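Local coordinates for protein polyhedrin (Orgyia pseudotsugata cypovirus 5, PDB 5A8U) that forms the crystalline matrix of viral occlusion bodies, the polyhedra that protect cypovirus particles from the environment until insect larvae ingest them, at residues S26-N31 with V194-V199; P107-F112 with S174-F179. All blocks are in the same frame, centred on the assembly; numbering follows the deposited sequence.

Interaction 1: residues S26-N31 with V194-V199; sequences SNSGIN and VYRYRV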
ATOM      1  N   SER A  26       0.612  15.987 -18.518  1.00 13.53           N
ATOM      2  CA  SER A  26       0.490  14.687 -17.887  1.00 14.19           C
ATOM      3  C   SER A  26       1.610  14.456 -16.886  1.00 14.67           C
ATOM      4  O   SER A  26       1.540  13.527 -16.106  1.00 14.67           O
ATOM      5  CB  SER A  26       0.497  13.554 -18.924  1.00 12.81           C
ATOM      6  OG  SER A  26      -0.636  13.631 -19.771  1.00 16.00           O
ATOM      7  N   ASN A  27       2.647  15.290 -16.914  1.00 11.11           N
ATOM      8  CA  ASN A  27       3.751  15.133 -15.972  1.00  9.95           C
ATOM      9  C   ASN A  27       3.751  16.129 -14.805  1.00  6.49           C
ATOM     10  O   ASN A  27       4.675  16.139 -13.989  1.00 11.22           O
ATOM     11  CB  ASN A  27       5.081  15.127 -16.719  1.00  8.97           C
ATOM     12  CG  ASN A  27       5.230  13.894 -17.576  1.00 15.44           C
ATOM     13  OD1 ASN A  27       5.366  13.979 -18.803  1.00 21.02           O
ATOM     14  ND2 ASN A  27       5.170  12.731 -16.939  1.00 15.28           N
ATOM     15  N   SER A  28       2.697  16.941 -14.726  1.00  6.75           N
ATOM     16  CA  SER A  28       2.440  17.734 -13.523  1.00  8.82           C
ATOM     17  C   SER A  28       1.741  16.855 -12.499  1.00 11.22           C
ATOM     18  O   SER A  28       1.405  15.701 -12.778  1.00 11.59           O
ATOM     19  CB  SER A  28       1.545  18.930 -13.849  1.00 13.07           C
ATOM     20  OG  SER A  28       0.257  18.498 -14.258  1.00 12.96           O
ATOM     21  N   GLY A  29       1.515  17.399 -11.314  1.00 10.77           N
ATOM     22  CA  GLY A  29       0.861  16.642 -10.269  1.00 12.18           C
ATOM     23  C   GLY A  29      -0.624  16.905 -10.132  1.00  7.88           C
ATOM     24  O   GLY A  29      -1.092  18.023 -10.329  1.00 11.99           O
ATOM     25  N   ILE A  30      -1.368  15.852  -9.805  1.00  7.80           N
ATOM     26  CA  ILE A  30      -2.741  15.978  -9.341  1.00  5.42           C
ATOM     27  C   ILE A  30      -2.702  15.578  -7.871  1.00  7.75           C
ATOM     28  O   ILE A  30      -1.927  14.698  -7.490  1.00  9.28           O
ATOM     29  CB  ILE A  30      -3.734  15.069 -10.145  1.00  8.58           C
ATOM     30  CG1 ILE A  30      -3.255  13.616 -10.208  1.00 16.97           C
ATOM     31  CG2 ILE A  30      -3.954  15.615 -11.572  1.00 10.46           C
ATOM     32  CD1 ILE A  30      -4.340  12.632 -10.728  1.00 16.64           C
ATOM     33  N   ASN A  31      -3.494  16.258  -7.046  1.00  7.68           N
ATOM     34  CA  ASN A  31      -3.488  16.029  -5.603  1.00  7.83           C
ATOM     35  C   ASN A  31      -4.870  15.641  -5.129  1.00  8.11           C
ATOM     36  O   ASN A  31      -5.868  16.206  -5.557  1.00  8.46           O
ATOM     37  CB  ASN A  31      -3.041  17.277  -4.846  1.00  9.05           C
ATOM     38  CG  ASN A  31      -1.543  17.447  -4.835  1.00 12.39           C
ATOM     39  OD1 ASN A  31      -0.869  17.064  -3.886  1.00 11.38           O
ATOM     40  ND2 ASN A  31      -1.008  18.025  -5.907  1.00 14.78           N
ATOM     41  N   VAL A 194      -9.260   9.074  -8.787  1.00  4.28           N
ATOM     42  CA  VAL A 194      -9.248  10.381  -9.443  1.00  5.28           C
ATOM     43  C   VAL A 194      -8.353  10.266 -10.675  1.00  7.19           C
ATOM     44  O   VAL A 194      -7.313   9.610 -10.643  1.00  6.20           O
ATOM     45  CB  VAL A 194      -8.708  11.449  -8.485  1.00  5.92           C
ATOM     46  CG1 VAL A 194      -8.299  12.755  -9.212  1.00  7.04           C
ATOM     47  CG2 VAL A 194      -9.704  11.709  -7.356  1.00  5.27           C
ATOM     48  N   TYR A 195      -8.781  10.901 -11.754  1.00  4.08           N
ATOM     49  CA  TYR A 195      -8.172  10.716 -13.055  1.00  5.22           C
ATOM     50  C   TYR A 195      -7.765  12.021 -13.736  1.00  4.93           C
ATOM     51  O   TYR A 195      -8.476  13.015 -13.680  1.00  5.60           O
ATOM     52  CB  TYR A 195      -9.164   9.976 -13.975  1.00  4.85           C
ATOM     53  CG  TYR A 195      -9.557   8.603 -13.476  1.00  6.06           C
ATOM     54  CD1 TYR A 195     -10.630   8.442 -12.608  1.00  5.74           C
ATOM     55  CD2 TYR A 195      -8.859   7.469 -13.881  1.00  6.35           C
ATOM     56  CE1 TYR A 195     -10.998   7.191 -12.149  1.00  7.20           C
ATOM     57  CE2 TYR A 195      -9.220   6.216 -13.444  1.00  5.04           C
ATOM     58  CZ  TYR A 195     -10.289   6.077 -12.582  1.00  5.99           C
ATOM     59  OH  TYR A 195     -10.664   4.843 -12.132  1.00  7.86           O
ATOM     60  N   ARG A 196      -6.618  11.971 -14.407  1.00  6.66           N
ATOM     61  CA  ARG A 196      -6.100  13.061 -15.220  1.00  6.71           C
ATOM     62  C   ARG A 196      -7.070  13.481 -16.317  1.00  7.33           C
ATOM     63  O   ARG A 196      -7.606  12.635 -17.050  1.00  5.98           O
ATOM     64  CB  ARG A 196      -4.779  12.580 -15.843  1.00  4.32           C
ATOM     65  CG  ARG A 196      -4.272  13.334 -17.062  1.00 11.89           C
ATOM     66  CD  ARG A 196      -3.709  14.681 -16.708  1.00 12.50           C
ATOM     67  NE  ARG A 196      -2.676  14.634 -15.669  1.00 15.32           N
ATOM     68  CZ  ARG A 196      -2.148  15.727 -15.133  1.00 12.72           C
ATOM     69  NH1 ARG A 196      -2.568  16.915 -15.559  1.00 15.09           N
ATOM     70  NH2 ARG A 196      -1.224  15.649 -14.186  1.00  9.73           N
ATOM     71  N   TYR A 197      -7.281  14.793 -16.455  1.00  6.96           N
ATOM     72  CA  TYR A 197      -7.925  15.316 -17.645  1.00  6.66           C
ATOM     73  C   TYR A 197      -6.922  15.272 -18.794  1.00  7.42           C
ATOM     74  O   TYR A 197      -5.793  15.777 -18.696  1.00 10.66           O
ATOM     75  CB  TYR A 197      -8.374  16.763 -17.436  1.00  7.82           C
ATOM     76  CG  TYR A 197      -8.983  17.381 -18.669  1.00  8.47           C
ATOM     77  CD1 TYR A 197     -10.190  16.925 -19.160  1.00  8.73           C
ATOM     78  CD2 TYR A 197      -8.336  18.413 -19.347  1.00 11.51           C
ATOM     79  CE1 TYR A 197     -10.760  17.488 -20.303  1.00  8.48           C
ATOM     80  CE2 TYR A 197      -8.892  18.992 -20.486  1.00 10.60           C
ATOM     81  CZ  TYR A 197     -10.105  18.519 -20.955  1.00 12.57           C
ATOM     82  OH  TYR A 197     -10.680  19.088 -22.070  1.00 14.31           O
ATOM     83  N   ARG A 198      -7.334  14.660 -19.883  1.00  7.92           N
ATOM     84  CA  ARG A 198      -6.445  14.494 -21.030  1.00  8.26           C
ATOM     85  C   ARG A 198      -6.800  15.516 -22.087  1.00 11.46           C
ATOM     86  O   ARG A 198      -7.982  15.786 -22.326  1.00  8.83           O
ATOM     87  CB  ARG A 198      -6.583  13.079 -21.571  1.00  4.53           C
ATOM     88  CG  ARG A 198      -5.931  12.020 -20.668  1.00  9.01           C
ATOM     89  CD  ARG A 198      -4.418  11.930 -20.910  1.00  8.59           C
ATOM     90  NE  ARG A 198      -4.156  11.513 -22.287  1.00  6.70           N
ATOM     91  CZ  ARG A 198      -3.691  12.309 -23.250  1.00  4.41           C
ATOM     92  NH1 ARG A 198      -3.367  13.575 -22.996  1.00  8.24           N
ATOM     93  NH2 ARG A 198      -3.540  11.823 -24.475  1.00  5.07           N
ATOM     94  N   VAL A 199      -5.785  16.083 -22.732  1.00  7.75           N
ATOM     95  CA  VAL A 199      -6.027  17.094 -23.765  1.00  9.55           C
ATOM     96  C   VAL A 199      -5.983  16.496 -25.171  1.00 12.85           C
ATOM     97  O   VAL A 199      -6.068  17.214 -26.173  1.00 13.38           O
ATOM     98  CB  VAL A 199      -5.026  18.271 -23.659  1.00 12.77           C
ATOM     99  CG1 VAL A 199      -5.265  19.032 -22.372  1.00 14.06           C
ATOM    100  CG2 VAL A 199      -3.583  17.769 -23.720  1.00 16.59           C
TER
HETATM  101  O   HOH W   1      -2.650  15.070 -20.742  1.00 13.82           O

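Interaction 2: residues P107-F112 with S174-F179; sequences PYAMQF and SYYVRF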
ATOM      1  N   PRO A 107     -13.909  10.266  13.671  1.00  5.27           N
ATOM      2  CA  PRO A 107     -14.127  11.569  13.027  1.00  3.67           C
ATOM      3  C   PRO A 107     -15.612  11.871  12.810  1.00  5.11           C
ATOM      4  O   PRO A 107     -16.383  10.938  12.632  1.00  4.80           O
ATOM      5  CB  PRO A 107     -13.405  11.418  11.681  1.00  5.84           C
ATOM      6  CG  PRO A 107     -13.437   9.937  11.397  1.00  6.56           C
ATOM      7  CD  PRO A 107     -13.276   9.282  12.765  1.00  4.67           C
ATOM      8  N   TYR A 108     -16.004  13.145  12.808  1.00  3.45           N
ATOM      9  CA  TYR A 108     -17.428  13.472  12.635  1.00  6.67           C
ATOM     10  C   TYR A 108     -17.741  13.954  11.220  1.00  6.62           C
ATOM     11  O   TYR A 108     -18.911  14.051  10.826  1.00  8.03           O
ATOM     12  CB  TYR A 108     -17.909  14.503  13.676  1.00  9.09           C
ATOM     13  CG  TYR A 108     -17.419  15.903  13.402  1.00  6.62           C
ATOM     14  CD1 TYR A 108     -18.133  16.759  12.578  1.00  9.08           C
ATOM     15  CD2 TYR A 108     -16.223  16.357  13.933  1.00  5.10           C
ATOM     16  CE1 TYR A 108     -17.676  18.040  12.307  1.00  8.43           C
ATOM     17  CE2 TYR A 108     -15.750  17.633  13.664  1.00  7.52           C
ATOM     18  CZ  TYR A 108     -16.474  18.469  12.847  1.00 12.27           C
ATOM     19  OH  TYR A 108     -15.993  19.739  12.569  1.00 12.05           O
ATOM     20  N   ALA A 109     -16.693  14.230  10.453  1.00  6.65           N
ATOM     21  CA  ALA A 109     -16.848  14.763   9.102  1.00  6.54           C
ATOM     22  C   ALA A 109     -15.533  14.640   8.353  1.00  5.53           C
ATOM     23  O   ALA A 109     -14.481  14.406   8.958  1.00  4.63           O
ATOM     24  CB  ALA A 109     -17.274  16.237   9.150  1.00  8.77           C
ATOM     25  N   MET A 110     -15.608  14.812   7.038  1.00  5.00           N
ATOM     26  CA  MET A 110     -14.422  14.841   6.200  1.00  6.09           C
ATOM     27  C   MET A 110     -14.595  15.880   5.094  1.00  4.75           C
ATOM     28  O   MET A 110     -15.708  16.148   4.639  1.00  7.97           O
ATOM     29  CB  MET A 110     -14.163  13.460   5.606  1.00  8.88           C
ATOM     30  CG  MET A 110     -13.411  13.422   4.292  1.00 17.46           C
ATOM     31  SD  MET A 110     -13.492  11.741   3.611  1.00 20.99           S
ATOM     32  CE  MET A 110     -15.212  11.469   3.726  1.00  8.69           C
ATOM     33  N   GLN A 111     -13.484  16.486   4.702  1.00  4.87           N
ATOM     34  CA  GLN A 111     -13.418  17.255   3.465  1.00  3.18           C
ATOM     35  C   GLN A 111     -12.558  16.453   2.476  1.00  5.18           C
ATOM     36  O   GLN A 111     -11.454  16.032   2.811  1.00  6.42           O
ATOM     37  CB  GLN A 111     -12.809  18.640   3.710  1.00  6.03           C
ATOM     38  CG  GLN A 111     -12.897  19.512   2.474  1.00  5.50           C
ATOM     39  CD  GLN A 111     -12.293  20.890   2.647  1.00  9.74           C
ATOM     40  OE1 GLN A 111     -12.144  21.626   1.668  1.00  9.16           O
ATOM     41  NE2 GLN A 111     -11.941  21.252   3.889  1.00  8.87           N
ATOM     42  N   PHE A 112     -13.082  16.236   1.274  1.00  4.45           N
ATOM     43  CA  PHE A 112     -12.378  15.499   0.236  1.00  6.08           C
ATOM     44  C   PHE A 112     -12.051  16.535  -0.839  1.00  5.86           C
ATOM     45  O   PHE A 112     -12.955  17.129  -1.436  1.00  6.21           O
ATOM     46  CB  PHE A 112     -13.297  14.387  -0.297  1.00  8.84           C
ATOM     47  CG  PHE A 112     -12.704  13.567  -1.438  1.00  8.94           C
ATOM     48  CD1 PHE A 112     -11.690  12.655  -1.193  1.00  8.78           C
ATOM     49  CD2 PHE A 112     -13.208  13.674  -2.732  1.00  9.11           C
ATOM     50  CE1 PHE A 112     -11.148  11.885  -2.228  1.00 10.14           C
ATOM     51  CE2 PHE A 112     -12.681  12.893  -3.768  1.00 11.94           C
ATOM     52  CZ  PHE A 112     -11.663  12.000  -3.514  1.00  9.17           C
ATOM     53  N   SER A 174     -13.976  20.676  -3.834  1.00  4.90           N
ATOM     54  CA  SER A 174     -14.025  20.135  -2.486  1.00  5.25           C
ATOM     55  C   SER A 174     -15.406  19.594  -2.179  1.00 10.03           C
ATOM     56  O   SER A 174     -16.424  20.172  -2.585  1.00  8.59           O
ATOM     57  CB  SER A 174     -13.668  21.241  -1.473  1.00  7.38           C
ATOM     58  OG  SER A 174     -13.903  20.807  -0.151  1.00 17.10           O
ATOM     59  N   TYR A 175     -15.447  18.488  -1.444  1.00  6.94           N
ATOM     60  CA  TYR A 175     -16.710  17.935  -0.991  1.00  6.09           C
ATOM     61  C   TYR A 175     -16.668  17.797   0.531  1.00  6.62           C
ATOM     62  O   TYR A 175     -15.778  17.128   1.090  1.00  7.97           O
ATOM     63  CB  TYR A 175     -16.979  16.580  -1.667  1.00  5.84           C
ATOM     64  CG  TYR A 175     -18.244  15.913  -1.185  1.00  7.36           C
ATOM     65  CD1 TYR A 175     -19.451  16.597  -1.206  1.00 10.09           C
ATOM     66  CD2 TYR A 175     -18.235  14.598  -0.722  1.00 13.69           C
ATOM     67  CE1 TYR A 175     -20.631  15.999  -0.767  1.00 13.47           C
ATOM     68  CE2 TYR A 175     -19.413  13.983  -0.279  1.00 13.64           C
ATOM     69  CZ  TYR A 175     -20.606  14.700  -0.295  1.00 15.05           C
ATOM     70  OH  TYR A 175     -21.778  14.116   0.141  1.00 22.10           O
ATOM     71  N   TYR A 176     -17.624  18.434   1.203  1.00  8.89           N
ATOM     72  CA  TYR A 176     -17.701  18.347   2.658  1.00  6.49           C
ATOM     73  C   TYR A 176     -18.845  17.431   3.048  1.00 10.44           C
ATOM     74  O   TYR A 176     -19.965  17.558   2.536  1.00  8.91           O
ATOM     75  CB  TYR A 176     -17.913  19.745   3.283  1.00  5.93           C
ATOM     76  CG  TYR A 176     -18.109  19.705   4.781  1.00  7.29           C
ATOM     77  CD1 TYR A 176     -17.011  19.719   5.641  1.00  8.64           C
ATOM     78  CD2 TYR A 176     -19.382  19.656   5.334  1.00  9.84           C
ATOM     79  CE1 TYR A 176     -17.178  19.681   7.011  1.00  8.30           C
ATOM     80  CE2 TYR A 176     -19.562  19.619   6.712  1.00 10.11           C
ATOM     81  CZ  TYR A 176     -18.455  19.637   7.542  1.00 13.90           C
ATOM     82  OH  TYR A 176     -18.626  19.592   8.903  1.00 14.60           O
ATOM     83  N   VAL A 177     -18.576  16.491   3.946  1.00  6.80           N
ATOM     84  CA  VAL A 177     -19.658  15.608   4.377  1.00  9.43           C
ATOM     85  C   VAL A 177     -19.574  15.204   5.839  1.00  9.18           C
ATOM     86  O   VAL A 177     -18.503  14.908   6.378  1.00  8.11           O
ATOM     87  CB  VAL A 177     -19.792  14.360   3.476  1.00 12.97           C
ATOM     88  CG1 VAL A 177     -18.601  13.428   3.691  1.00 12.21           C
ATOM     89  CG2 VAL A 177     -21.110  13.625   3.759  1.00 14.05           C
ATOM     90  N   ARG A 178     -20.730  15.226   6.490  1.00  9.91           N
ATOM     91  CA  ARG A 178     -20.839  14.813   7.869  1.00  9.25           C
ATOM     92  C   ARG A 178     -21.089  13.317   7.953  1.00 10.50           C
ATOM     93  O   ARG A 178     -21.823  12.742   7.145  1.00 10.41           O
ATOM     94  CB  ARG A 178     -21.978  15.569   8.555  1.00 13.32           C
ATOM     95  CG  ARG A 178     -21.730  17.057   8.729  1.00 20.24           C
ATOM     96  CD  ARG A 178     -21.094  17.359  10.068  1.00 20.02           C
ATOM     97  NE  ARG A 178     -20.923  18.795  10.290  1.00 20.01           N
ATOM     98  CZ  ARG A 178     -21.828  19.581  10.865  1.00 19.23           C
ATOM     99  NH1 ARG A 178     -22.980  19.079  11.277  1.00 30.38           N
ATOM    100  NH2 ARG A 178     -21.576  20.871  11.036  1.00 19.03           N
ATOM    101  N   PHE A 179     -20.477  12.697   8.953  1.00  8.77           N
ATOM    102  CA  PHE A 179     -20.608  11.272   9.179  1.00  9.85           C
ATOM    103  C   PHE A 179     -21.794  11.030  10.127  1.00 11.94           C
ATOM    104  O   PHE A 179     -21.614  10.898  11.336  1.00 11.76           O
ATOM    105  CB  PHE A 179     -19.294  10.724   9.764  1.00  8.51           C
ATOM    106  CG  PHE A 179     -18.108  10.804   8.817  1.00  9.89           C
ATOM    107  CD1 PHE A 179     -18.297  10.934   7.442  1.00  6.70           C
ATOM    108  CD2 PHE A 179     -16.801  10.735   9.307  1.00  9.17           C
ATOM    109  CE1 PHE A 179     -17.208  10.988   6.563  1.00  5.70           C
ATOM    110  CE2 PHE A 179     -15.716  10.779   8.444  1.00  9.20           C
ATOM    111  CZ  PHE A 179     -15.921  10.905   7.062  1.00  5.91           C
TER

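Interaction 1: residues S26-N31 with V194-V199
The guanidinium group of R196 is sandwiched between I30 and S26. CG2 of I30 lies over one face, 3.8 Å from NH2 of R196. CA of S26 lies over the opposite face, 3.9 Å from NE of R196. Both are offset toward the rim of the flat group. The contact joins two sheets of the polyhedrin fold at the start of strand 30-37 and near the end of strand 189-195: I30 opens strand 30-37 of the large antiparallel sheet, and V194 and Y195 lie on strand 189-195 of the three-stranded one. R196 leaves its backbone with CG anti to N (chi1 161°), then bends at chi2 and chi3. The two bends bring the head in beside the 26-29 turn. At the edge of the group, NH2 of R196 comes to 3.0 Å from O of S28, but the angle is too poor for a hydrogen bond. NE bonds the carbonyl oxygen of T51 and NH1 that of R23. These two bonds fix the rotation of the group between its two carbon neighbours. S28 OG also has its main partner nearby, the carbonyl oxygen of S25. Deeper in, CD1 of I30 packs against CG1 of V194 at 4.2 Å, and both side chains also touch I54. Toward the surface, R198 completes the contact through a water. E204 adds a hydrogen bond to S26 OG, and NH2 of R198 bonds the carbonyl oxygen of T202. The bridging water donates to OG of S26 at 2.7 Å and accepts from NH1 of R198 at 2.8 Å.

Interaction 2: residues P107-F112 with S174-F179
F179 turns one ring face to the backbone of A109, whose CA sits 4.0 Å above the ring plane and over its centre. The two segments are neighbouring antiparallel strands, 109-115 and 169-178, inside the large sheet of polyhedrin. F179 follows the end of the second strand and folds back over the first. CB of M110 comes obliquely to CZ of F179, at 3.4 Å, a close approach. At the ring edge, in its plane, lie CE of M110 and O of P107. The methionine chain is extended to SD, then bends at chi3 (50°), which brings CE to the ring edge, where it also touches CG1 of V177. CG of P107 packs obliquely against CE2 of the same ring. M110 and V177 share their sheet face with F112 and Y175, where F127 and L125 of strand 124-128 add to the packing. On the face with A109 and Q111, NE of R178 donates to OH of Y176 at 2.8 Å, with the hydroxyl in the guanidinium plane. OH of Y176 also touches CB of A109, at 3.6 Å. Y108 crosses R178 obliquely, its ring plane 63° from the guanidinium plane, with CD of R178 at its edge. The backbone ladder pairs M110 with V177 and F112 with Y175, each through two N-H...O bonds. F179 N adds another to Y108 O, reaching it from above the carbonyl plane. Q111 runs extended beyond CG. Its NE2 donates to the carbonyl oxygen of Q246, while its OE1 accepts a 2.7 Å bond from OG of S174.

From the N terminus the chain runs through helix 6-21 to 26-31 and enters strand 30-37. It later reaches 107-112 and strand 109-115, the neighbour of 30-37 in the large sheet. Interaction 2 closes the first loop when strand 169-178 returns beside 109-115, after 61 intervening residues. The next strand, 189-195, belongs to the three-stranded sheet. Its exit at 194-199 meets 26-31 and closes the wider loop of interaction 1, which spans 162 residues and encloses interaction 2 completely. The two do not cross. Interaction 2 joins strands within one sheet; interaction 1 ties that sheet to the other. Their centres are 24 Å apart.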